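DSBA-like thioredoxin domain-containing protein (PDB 2IN3) probably acts as a thiol-disulfide oxidoreductase of the DsbA family, FrnE-like subfamily, and may serve as a protein disulfide isomerase. Local coordinates at residues A[78-83]-A[122-127]; A[14-19]-A[116-121]; A[8-13]-A[180-185]. One frame throughout, in Å; residues are numbered along the deposited sequence.

Interaction 1 (A[78-83]-A[122-127])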
loop_
_atom_site.group_PDB
_atom_site.type_symbol
_atom_site.label_atom_id
_atom_site.label_comp_id
_atom_site.label_asym_id
_atom_site.label_seq_id
_atom_site.Cartn_x
_atom_site.Cartn_y
_atom_site.Cartn_z
ATOM N N PRO A 78 12.867 4.577 7.284
ATOM C CA PRO A 78 13.065 4.392 8.733
ATOM C C PRO A 78 12.174 3.278 9.335
ATOM O O PRO A 78 11.058 3.036 8.864
ATOM C CB PRO A 78 12.683 5.768 9.304
ATOM C CG PRO A 78 11.624 6.277 8.313
ATOM C CD PRO A 78 12.089 5.800 6.972
ATOM N N PHE A 79 12.684 2.628 10.383
ATOM C CA PHE A 79 11.913 1.688 11.208
ATOM C C PHE A 79 12.355 1.906 12.647
ATOM O O PHE A 79 13.512 2.197 12.887
ATOM C CB PHE A 79 12.231 0.217 10.854
ATOM C CG PHE A 79 11.833 -0.200 9.451
ATOM C CD1 PHE A 79 10.663 -0.934 9.237
ATOM C CD2 PHE A 79 12.665 0.075 8.370
ATOM C CE1 PHE A 79 10.306 -1.373 7.969
ATOM C CE2 PHE A 79 12.311 -0.325 7.077
ATOM C CZ PHE A 79 11.136 -1.035 6.867
ATOM N N THR A 80 11.429 1.765 13.591
ATOM C CA THR A 80 11.760 1.753 15.016
ATOM C C THR A 80 11.843 0.312 15.462
ATOM O O THR A 80 10.843 -0.400 15.496
ATOM C CB THR A 80 10.724 2.506 15.846
ATOM O OG1 THR A 80 10.534 3.790 15.262
ATOM C CG2 THR A 80 11.206 2.675 17.288
ATOM N N PHE A 81 13.066 -0.135 15.731
ATOM C CA PHE A 81 13.301 -1.536 15.997
ATOM C C PHE A 81 13.108 -1.838 17.467
ATOM O O PHE A 81 12.732 -2.953 17.823
ATOM C CB PHE A 81 14.709 -1.945 15.539
ATOM C CG PHE A 81 14.839 -2.034 14.062
ATOM C CD1 PHE A 81 14.316 -3.101 13.375
ATOM C CD2 PHE A 81 15.459 -1.021 13.341
ATOM C CE1 PHE A 81 14.430 -3.176 11.992
ATOM C CE2 PHE A 81 15.570 -1.097 11.957
ATOM C CZ PHE A 81 15.051 -2.167 11.289
ATOM N N GLU A 82 13.365 -0.844 18.314
ATOM C CA GLU A 82 13.244 -1.011 19.765
ATOM C C GLU A 82 11.787 -1.345 20.112
ATOM O O GLU A 82 10.873 -0.609 19.750
ATOM C CB GLU A 82 13.690 0.258 20.498
ATOM C CG GLU A 82 15.189 0.575 20.422
ATOM C CD GLU A 82 15.649 1.026 19.027
ATOM O OE1 GLU A 82 14.817 1.573 18.239
ATOM O OE2 GLU A 82 16.854 0.823 18.726
ATOM N N ASN A 83 11.597 -2.469 20.803
ATOM C CA ASN A 83 10.272 -3.018 21.129
ATOM C C ASN A 83 9.294 -3.231 19.965
ATOM O O ASN A 83 8.085 -3.269 20.177
ATOM C CB ASN A 83 9.622 -2.255 22.287
ATOM C CG ASN A 83 10.440 -2.358 23.563
ATOM O OD1 ASN A 83 11.360 -1.574 23.788
ATOM N ND2 ASN A 83 10.122 -3.345 24.398
ATOM N N PHE A 122 2.909 3.004 11.542
ATOM C CA PHE A 122 3.207 1.640 11.904
ATOM C C PHE A 122 4.718 1.391 12.100
ATOM O O PHE A 122 5.154 1.018 13.200
ATOM C CB PHE A 122 2.643 0.703 10.840
ATOM C CG PHE A 122 2.877 -0.762 11.129
ATOM C CD1 PHE A 122 2.423 -1.337 12.325
ATOM C CD2 PHE A 122 3.499 -1.561 10.201
ATOM C CE1 PHE A 122 2.621 -2.701 12.586
ATOM C CE2 PHE A 122 3.711 -2.925 10.452
ATOM C CZ PHE A 122 3.279 -3.488 11.645
ATOM N N TYR A 123 5.508 1.609 11.051
ATOM C CA TYR A 123 6.936 1.252 11.109
ATOM C C TYR A 123 7.766 2.134 12.032
ATOM O O TYR A 123 8.689 1.646 12.714
ATOM C CB TYR A 123 7.539 1.190 9.712
ATOM C CG TYR A 123 6.958 0.049 8.907
ATOM C CD1 TYR A 123 7.105 -1.272 9.344
ATOM C CD2 TYR A 123 6.249 0.279 7.723
ATOM C CE1 TYR A 123 6.565 -2.335 8.627
ATOM C CE2 TYR A 123 5.686 -0.797 6.992
ATOM C CZ TYR A 123 5.888 -2.096 7.461
ATOM O OH TYR A 123 5.350 -3.150 6.802
ATOM N N VAL A 124 7.422 3.416 12.089
ATOM C CA VAL A 124 8.163 4.370 12.911
ATOM C C VAL A 124 7.411 4.625 14.199
ATOM O O VAL A 124 7.985 4.513 15.281
ATOM C CB VAL A 124 8.423 5.693 12.138
ATOM C CG1 VAL A 124 9.241 6.707 12.980
ATOM C CG2 VAL A 124 9.126 5.384 10.787
ATOM N N GLY A 125 6.124 4.936 14.084
ATOM C CA GLY A 125 5.327 5.315 15.250
ATOM C C GLY A 125 5.023 4.133 16.161
ATOM O O GLY A 125 4.689 4.325 17.328
ATOM N N GLN A 126 5.126 2.911 15.620
ATOM C CA GLN A 126 4.739 1.679 16.333
ATOM C C GLN A 126 3.270 1.697 16.729
ATOM O O GLN A 126 2.881 1.190 17.801
ATOM C CB GLN A 126 5.640 1.450 17.552
ATOM C CG GLN A 126 7.095 1.370 17.175
ATOM C CD GLN A 126 7.972 0.832 18.264
ATOM O OE1 GLN A 126 7.921 1.299 19.388
ATOM N NE2 GLN A 126 8.796 -0.150 17.932
ATOM N N GLU A 127 2.451 2.323 15.893
ATOM C CA GLU A 127 1.046 2.460 16.209
ATOM C C GLU A 127 0.310 1.251 15.658
ATOM O O GLU A 127 0.742 0.661 14.663
ATOM C CB GLU A 127 0.485 3.740 15.623
ATOM C CG GLU A 127 1.202 4.972 16.098
ATOM C CD GLU A 127 0.532 6.245 15.638
ATOM O OE1 GLU A 127 -0.616 6.192 15.165
ATOM O OE2 GLU A 127 1.165 7.308 15.733
HETATM O O HOH W 1 8.179 -0.295 14.542
#
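Phe-79 turns the edge of its ring, at CD1 and CE1, to one face of Tyr-123, in an offset edge-to-face pair with centroids 5.1 Å apart and planes at 65°. CE1 of Phe-79 lies 3.5 Å from CD1 of Tyr-123, while the opposite face of the tyrosine takes CD2 of Phe-122 over its centre. Trp-22 and Trp-68 add their rings to both Phe-79 and Tyr-123, so large flat side chains suit both positions. Next to the rings, CG of Pro-78 packs 3.6 Å from CG2 of Val-124, apolar against apolar.

The loop 78-83 is thus laid against the end of helix 111-123, which probably belongs to the helical domain inserted into the thioredoxin fold, as in DsbA. Thr-80 fastens it to the carbonyls of Tyr-123 and Val-124. Its N gives an almost straight bond (174°) to Tyr-123 O. With OG1 beside its own backbone N (chi1 -51°), the hydroxyl reaches Val-124 O at 2.6 Å, on a lone pair in the carbonyl plane. A water donates to both Thr-80 O and Tyr-123 O. Gln-126, at positive phi just past the helix, sends NE2 back across to Glu-82 O at 2.8 Å, with a weak second bond to Thr-80 O. Were this residue an alanine, the Glu-82 carbonyl would probably lose its donor, along with the weak bond to Thr-80 O.

Interaction 2 (A[14-19]-A[116-121]). With PO4 (phosphate ion), chain B; EDO (1,2-ethanediol), chain C.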
loop_
_atom_site.group_PDB
_atom_site.type_symbol
_atom_site.label_atom_id
_atom_site.label_comp_id
_atom_site.label_asym_id
_atom_site.label_seq_id
_atom_site.Cartn_x
_atom_site.Cartn_y
_atom_site.Cartn_z
ATOM N N ALA A 14 -0.367 -3.081 -3.278
ATOM C CA ALA A 14 0.451 -2.910 -2.068
ATOM C C ALA A 14 -0.389 -2.972 -0.821
ATOM O O ALA A 14 -1.610 -2.793 -0.875
ATOM C CB ALA A 14 1.229 -1.622 -2.121
ATOM N N ASP A 15 0.272 -3.247 0.288
ATOM C CA ASP A 15 -0.348 -3.292 1.595
ATOM C C ASP A 15 0.496 -2.405 2.509
ATOM O O ASP A 15 1.725 -2.536 2.513
ATOM C CB ASP A 15 -0.292 -4.737 2.105
ATOM C CG ASP A 15 -1.063 -4.927 3.392
ATOM O OD1 ASP A 15 -0.687 -4.308 4.415
ATOM O OD2 ASP A 15 -2.067 -5.688 3.378
ATOM N N PRO A 16 -0.146 -1.505 3.284
ATOM C CA PRO A 16 0.546 -0.614 4.235
ATOM C C PRO A 16 1.432 -1.366 5.255
ATOM O O PRO A 16 2.376 -0.775 5.784
ATOM C CB PRO A 16 -0.608 0.027 5.024
ATOM C CG PRO A 16 -1.793 -0.128 4.196
ATOM C CD PRO A 16 -1.611 -1.338 3.343
HETATM N N MSE A 17 1.107 -2.626 5.555
HETATM C CA MSE A 17 1.941 -3.435 6.477
HETATM C C MSE A 17 2.877 -4.425 5.799
HETATM O O MSE A 17 3.280 -5.412 6.402
HETATM C CB MSE A 17 1.077 -4.159 7.527
HETATM C CG MSE A 17 0.305 -3.166 8.391
HETATM SE SE MSE A 17 -1.166 -3.964 9.363
HETATM C CE MSE A 17 -0.204 -4.753 10.873
ATOM N N CYS A 18 3.243 -4.110 4.564
ATOM C CA CYS A 18 4.276 -4.788 3.820
ATOM C C CYS A 18 5.549 -3.906 3.813
ATOM O O CYS A 18 5.496 -2.755 3.386
ATOM C CB CYS A 18 3.765 -5.036 2.405
ATOM S SG CYS A 18 5.060 -5.501 1.222
ATOM N N SER A 19 6.663 -4.433 4.335
ATOM C CA SER A 19 7.848 -3.613 4.594
ATOM C C SER A 19 8.522 -3.175 3.307
ATOM O O SER A 19 8.974 -2.056 3.216
ATOM C CB SER A 19 8.834 -4.293 5.549
ATOM O OG SER A 19 9.296 -5.539 5.046
ATOM N N ALA A 116 0.785 6.221 2.874
ATOM C CA ALA A 116 2.136 6.527 3.421
ATOM C C ALA A 116 2.033 6.872 4.906
ATOM O O ALA A 116 2.855 6.434 5.690
ATOM C CB ALA A 116 2.799 7.684 2.642
ATOM N N ALA A 117 0.998 7.634 5.284
ATOM C CA ALA A 117 0.771 8.019 6.674
ATOM C C ALA A 117 0.605 6.783 7.565
ATOM O O ALA A 117 1.150 6.756 8.667
ATOM C CB ALA A 117 -0.448 8.991 6.809
ATOM N N ILE A 118 -0.125 5.770 7.086
ATOM C CA ILE A 118 -0.295 4.493 7.800
ATOM C C ILE A 118 1.059 3.778 7.965
ATOM O O ILE A 118 1.415 3.356 9.057
ATOM C CB ILE A 118 -1.275 3.540 7.067
ATOM C CG1 ILE A 118 -2.717 4.120 7.098
ATOM C CG2 ILE A 118 -1.222 2.148 7.677
ATOM C CD1 ILE A 118 -3.652 3.370 6.154
ATOM N N GLN A 119 1.832 3.720 6.892
ATOM C CA GLN A 119 3.124 3.027 6.935
ATOM C C GLN A 119 4.078 3.669 7.946
ATOM O O GLN A 119 4.803 2.974 8.671
ATOM C CB GLN A 119 3.749 3.018 5.540
ATOM C CG GLN A 119 2.927 2.224 4.518
ATOM C CD GLN A 119 3.821 1.671 3.457
ATOM O OE1 GLN A 119 4.308 2.405 2.622
ATOM N NE2 GLN A 119 4.087 0.366 3.517
ATOM N N ARG A 120 4.088 4.994 7.988
ATOM C CA ARG A 120 4.977 5.693 8.897
ATOM C C ARG A 120 4.510 5.476 10.342
ATOM O O ARG A 120 5.348 5.276 11.250
ATOM C CB ARG A 120 5.059 7.181 8.551
ATOM C CG ARG A 120 6.139 7.927 9.282
ATOM C CD ARG A 120 6.054 9.430 8.946
ATOM N NE ARG A 120 6.277 9.708 7.520
ATOM C CZ ARG A 120 5.324 10.011 6.633
ATOM N NH1 ARG A 120 4.031 10.089 6.989
ATOM N NH2 ARG A 120 5.666 10.250 5.365
ATOM N N ALA A 121 3.190 5.509 10.539
ATOM C CA ALA A 121 2.624 5.381 11.871
ATOM C C ALA A 121 2.931 3.995 12.427
ATOM O O ALA A 121 3.128 3.835 13.628
ATOM C CB ALA A 121 1.139 5.636 11.853
HETATM P P PO4 B . 7.030 -8.320 5.194
HETATM O O1 PO4 B . 7.676 -9.331 6.100
HETATM O O2 PO4 B . 5.596 -8.670 4.853
HETATM O O3 PO4 B . 7.112 -6.970 5.836
HETATM O O4 PO4 B . 7.785 -8.379 3.869
HETATM C C1 EDO C . 10.071 9.596 6.475
HETATM O O1 EDO C . 9.042 8.919 7.192
HETATM C C2 EDO C . 9.731 9.615 4.995
HETATM O O2 EDO C . 8.322 9.790 4.852
#
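Gln-119 supplies the polar link to the segment 14-19: its NE2 donates to Pro-16 O at 3.1 Å, with an N-H...O angle of 160°. The oxygen lies in the plane of the glutamine amide, whereas the donor sits well above the carbonyl plane of Pro-16 and so does not use a lone pair direction. CG of Gln-119 stands beside the backbone N (chi1 -64°) and the chain runs extended from there, which carries the amide from helix 111-123 over to the turn; glutamine suits the place because its long chain brings a neutral N-H donor to a buried residue's carbonyl.

The apolar part is Pro-16 against Ile-118, side by side and pointing the same way. CB of Pro-16 and CG2 of Ile-118 are 3.5 Å apart, tighter than usual, and Ala-96 of helix 94-106 touches both residues.

Hydrogen bonds within the segment shape it. Asp-15 to Cys-18 form a type I beta turn, whose second position suits the fixed phi of Pro-16. OD1 of Asp-15 accepts from the N of Met-17, a selenomethionine, at 2.7 Å through its anti lone pair, making an Asx turn.

A bound phosphate, probably from the crystallisation liquor, is the last group. Ser-19 holds its O3 by N at 3.0 Å and by OG at 2.7 Å; it is also hydrogen-bonded to His-67 ND1.

The capping SG of Cys-18 at the start of helix 19-35 is as expected if Cys-18 and Cys-21 form a thioredoxin-type CxxC; Ser-19 offers donors to an anion beside it, though whether this matters for function is not established.

Interaction 3 (A[8-13]-A[180-185])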
loop_
_atom_site.group_PDB
_atom_site.type_symbol
_atom_site.label_atom_id
_atom_site.label_comp_id
_atom_site.label_asym_id
_atom_site.label_seq_id
_atom_site.Cartn_x
_atom_site.Cartn_y
_atom_site.Cartn_z
ATOM N N PRO A 8 -4.229 5.215 -19.580
ATOM C CA PRO A 8 -4.035 3.923 -18.967
ATOM C C PRO A 8 -3.913 4.102 -17.462
ATOM O O PRO A 8 -3.527 5.189 -16.996
ATOM C CB PRO A 8 -2.696 3.461 -19.542
ATOM C CG PRO A 8 -2.586 4.169 -20.841
ATOM C CD PRO A 8 -3.157 5.525 -20.545
ATOM N N VAL A 9 -4.230 3.050 -16.715
ATOM C CA VAL A 9 -4.172 3.099 -15.264
ATOM C C VAL A 9 -2.979 2.270 -14.856
ATOM O O VAL A 9 -2.764 1.166 -15.378
ATOM C CB VAL A 9 -5.472 2.530 -14.591
ATOM C CG1 VAL A 9 -5.295 2.417 -13.071
ATOM C CG2 VAL A 9 -6.695 3.380 -14.923
ATOM N N LEU A 10 -2.197 2.820 -13.943
ATOM C CA LEU A 10 -1.072 2.109 -13.361
ATOM C C LEU A 10 -1.519 1.784 -11.939
ATOM O O LEU A 10 -1.666 2.689 -11.077
ATOM C CB LEU A 10 0.208 2.972 -13.377
ATOM C CG LEU A 10 1.443 2.323 -12.696
ATOM C CD1 LEU A 10 1.904 1.058 -13.419
ATOM C CD2 LEU A 10 2.622 3.311 -12.548
ATOM N N TRP A 11 -1.818 0.508 -11.733
ATOM C CA TRP A 11 -2.198 0.001 -10.411
ATOM C C TRP A 11 -0.982 -0.289 -9.527
ATOM O O TRP A 11 -0.127 -1.116 -9.880
ATOM C CB TRP A 11 -3.042 -1.278 -10.544
ATOM C CG TRP A 11 -4.387 -1.069 -11.143
ATOM C CD1 TRP A 11 -4.787 -1.392 -12.411
ATOM C CD2 TRP A 11 -5.528 -0.487 -10.496
ATOM N NE1 TRP A 11 -6.118 -1.053 -12.595
ATOM C CE2 TRP A 11 -6.594 -0.502 -11.433
ATOM C CE3 TRP A 11 -5.752 0.049 -9.214
ATOM C CZ2 TRP A 11 -7.872 0.011 -11.134
ATOM C CZ3 TRP A 11 -7.035 0.543 -8.912
ATOM C CH2 TRP A 11 -8.065 0.522 -9.871
ATOM N N TYR A 12 -0.945 0.356 -8.376
ATOM C CA TYR A 12 0.032 0.045 -7.347
ATOM C C TYR A 12 -0.601 -0.945 -6.369
ATOM O O TYR A 12 -1.539 -0.601 -5.652
ATOM C CB TYR A 12 0.472 1.336 -6.625
ATOM C CG TYR A 12 1.479 1.123 -5.516
ATOM C CD1 TYR A 12 2.596 0.300 -5.697
ATOM C CD2 TYR A 12 1.312 1.756 -4.301
ATOM C CE1 TYR A 12 3.554 0.142 -4.662
ATOM C CE2 TYR A 12 2.252 1.603 -3.236
ATOM C CZ TYR A 12 3.349 0.786 -3.437
ATOM O OH TYR A 12 4.259 0.644 -2.415
ATOM N N ILE A 13 -0.113 -2.188 -6.396
ATOM C CA ILE A 13 -0.724 -3.258 -5.632
ATOM C C ILE A 13 0.166 -3.463 -4.426
ATOM O O ILE A 13 1.311 -3.954 -4.539
ATOM C CB ILE A 13 -0.872 -4.572 -6.458
ATOM C CG1 ILE A 13 -1.722 -4.313 -7.724
ATOM C CG2 ILE A 13 -1.507 -5.649 -5.612
ATOM C CD1 ILE A 13 -1.762 -5.461 -8.731
ATOM N N LEU A 180 3.219 -3.720 -9.706
ATOM C CA LEU A 180 2.700 -2.660 -10.557
ATOM C C LEU A 180 2.131 -3.318 -11.794
ATOM O O LEU A 180 2.795 -4.170 -12.420
ATOM C CB LEU A 180 3.827 -1.690 -10.951
ATOM C CG LEU A 180 4.243 -0.680 -9.858
ATOM C CD1 LEU A 180 5.445 0.106 -10.342
ATOM C CD2 LEU A 180 3.149 0.291 -9.499
ATOM N N VAL A 181 0.917 -2.919 -12.137
ATOM C CA VAL A 181 0.202 -3.439 -13.304
ATOM C C VAL A 181 -0.395 -2.273 -14.072
ATOM O O VAL A 181 -1.083 -1.421 -13.483
ATOM C CB VAL A 181 -0.954 -4.417 -12.891
ATOM C CG1 VAL A 181 -1.837 -4.765 -14.113
ATOM C CG2 VAL A 181 -0.389 -5.681 -12.287
ATOM N N VAL A 182 -0.151 -2.245 -15.382
ATOM C CA VAL A 182 -0.863 -1.320 -16.260
ATOM C C VAL A 182 -2.129 -1.973 -16.829
ATOM O O VAL A 182 -2.108 -3.089 -17.349
ATOM C CB VAL A 182 0.023 -0.777 -17.418
ATOM C CG1 VAL A 182 -0.789 0.189 -18.289
ATOM C CG2 VAL A 182 1.263 -0.056 -16.870
ATOM N N GLU A 183 -3.240 -1.271 -16.694
ATOM C CA GLU A 183 -4.495 -1.721 -17.252
ATOM C C GLU A 183 -4.891 -0.692 -18.287
ATOM O O GLU A 183 -5.063 0.498 -17.982
ATOM C CB GLU A 183 -5.555 -1.840 -16.154
ATOM C CG GLU A 183 -6.881 -2.357 -16.645
ATOM C CD GLU A 183 -7.761 -2.863 -15.522
ATOM O OE1 GLU A 183 -7.938 -2.140 -14.508
ATOM O OE2 GLU A 183 -8.286 -3.994 -15.674
ATOM N N SER A 184 -5.006 -1.158 -19.519
ATOM C CA SER A 184 -5.371 -0.295 -20.615
ATOM C C SER A 184 -6.473 -0.993 -21.412
ATOM O O SER A 184 -6.239 -2.028 -22.055
ATOM C CB SER A 184 -4.152 0.010 -21.485
ATOM O OG SER A 184 -4.541 0.811 -22.581
ATOM N N GLY A 185 -7.681 -0.440 -21.317
ATOM C CA GLY A 185 -8.849 -0.997 -21.997
ATOM C C GLY A 185 -9.109 -2.364 -21.412
ATOM O O GLY A 185 -9.245 -2.513 -20.200
#
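Trp-11 and Val-181 form a hydrogen-bonded antiparallel pair, with Trp-11 N donating to Val-181 O at 2.7 Å and Val-181 N returning the bond to Trp-11 O. Two residues back on one strand and forward on the other, Val-9 and Glu-183 do the same, Val-9 N reaching Glu-183 O at 178°. Between and beyond them, Leu-10 with Val-182 and Tyr-12 with Leu-180 are the non-hydrogen-bonded pairs.

On the face of Leu-10, Tyr-12, Leu-180 and Val-182 the contact is branched and apolar: CD1 of Leu-10 meets CG2 of Val-182 at 3.7 Å, and CD2 of Leu-180 lies 3.8 Å from CD1 of Tyr-12. On the other face, the indole NE1 of Trp-11 donates to OE1 of Glu-183 at 2.9 Å, meeting the oxygen from above the carboxylate plane, with the two planes 72° apart. With CG anti to the backbone N (chi1 -178°) and its chain extended, Glu-183 brings the carboxylate across to the indole N-H.

Further out, CG1 of Val-9 lies 3.5 Å above one indole face, offset toward the rim. Trp-172 meets the indole edge-to-face. Helix 198-211 packs over the leucine side through Leu-205 on Leu-10 and Trp-208 on Val-182.

The backbone ladder joins the two central strands of the four-stranded thioredoxin-fold sheet; the carboxylate gives the indole N-H an acceptor, and that bond and the packing fix the ring's rotation.

In the fold
Interactions 1 and 2 share helix 111-123 and lie 11 Å apart between centres. They meet along the helix end, where Glu-127 N is 2.8 Å from Ala-121 O and Gly-125 N 3.0 Å from Arg-120 O, both probable hydrogen bonds, and at Tyr-123, whose OH packs 3.1 Å from Ser-19 N and whose side chain comes within about 4 Å of the phosphate. Tyr-123 thus lies near, without touching, the putative CxxC, of which segment 14-19 holds Cys-18. Interaction 3, 20 Å from interaction 2 and 31 Å from interaction 1 between centres, lies in the sheet; strand 9-14 runs straight into the segment holding Cys-18, and Tyr-12 touches the CxxC residues.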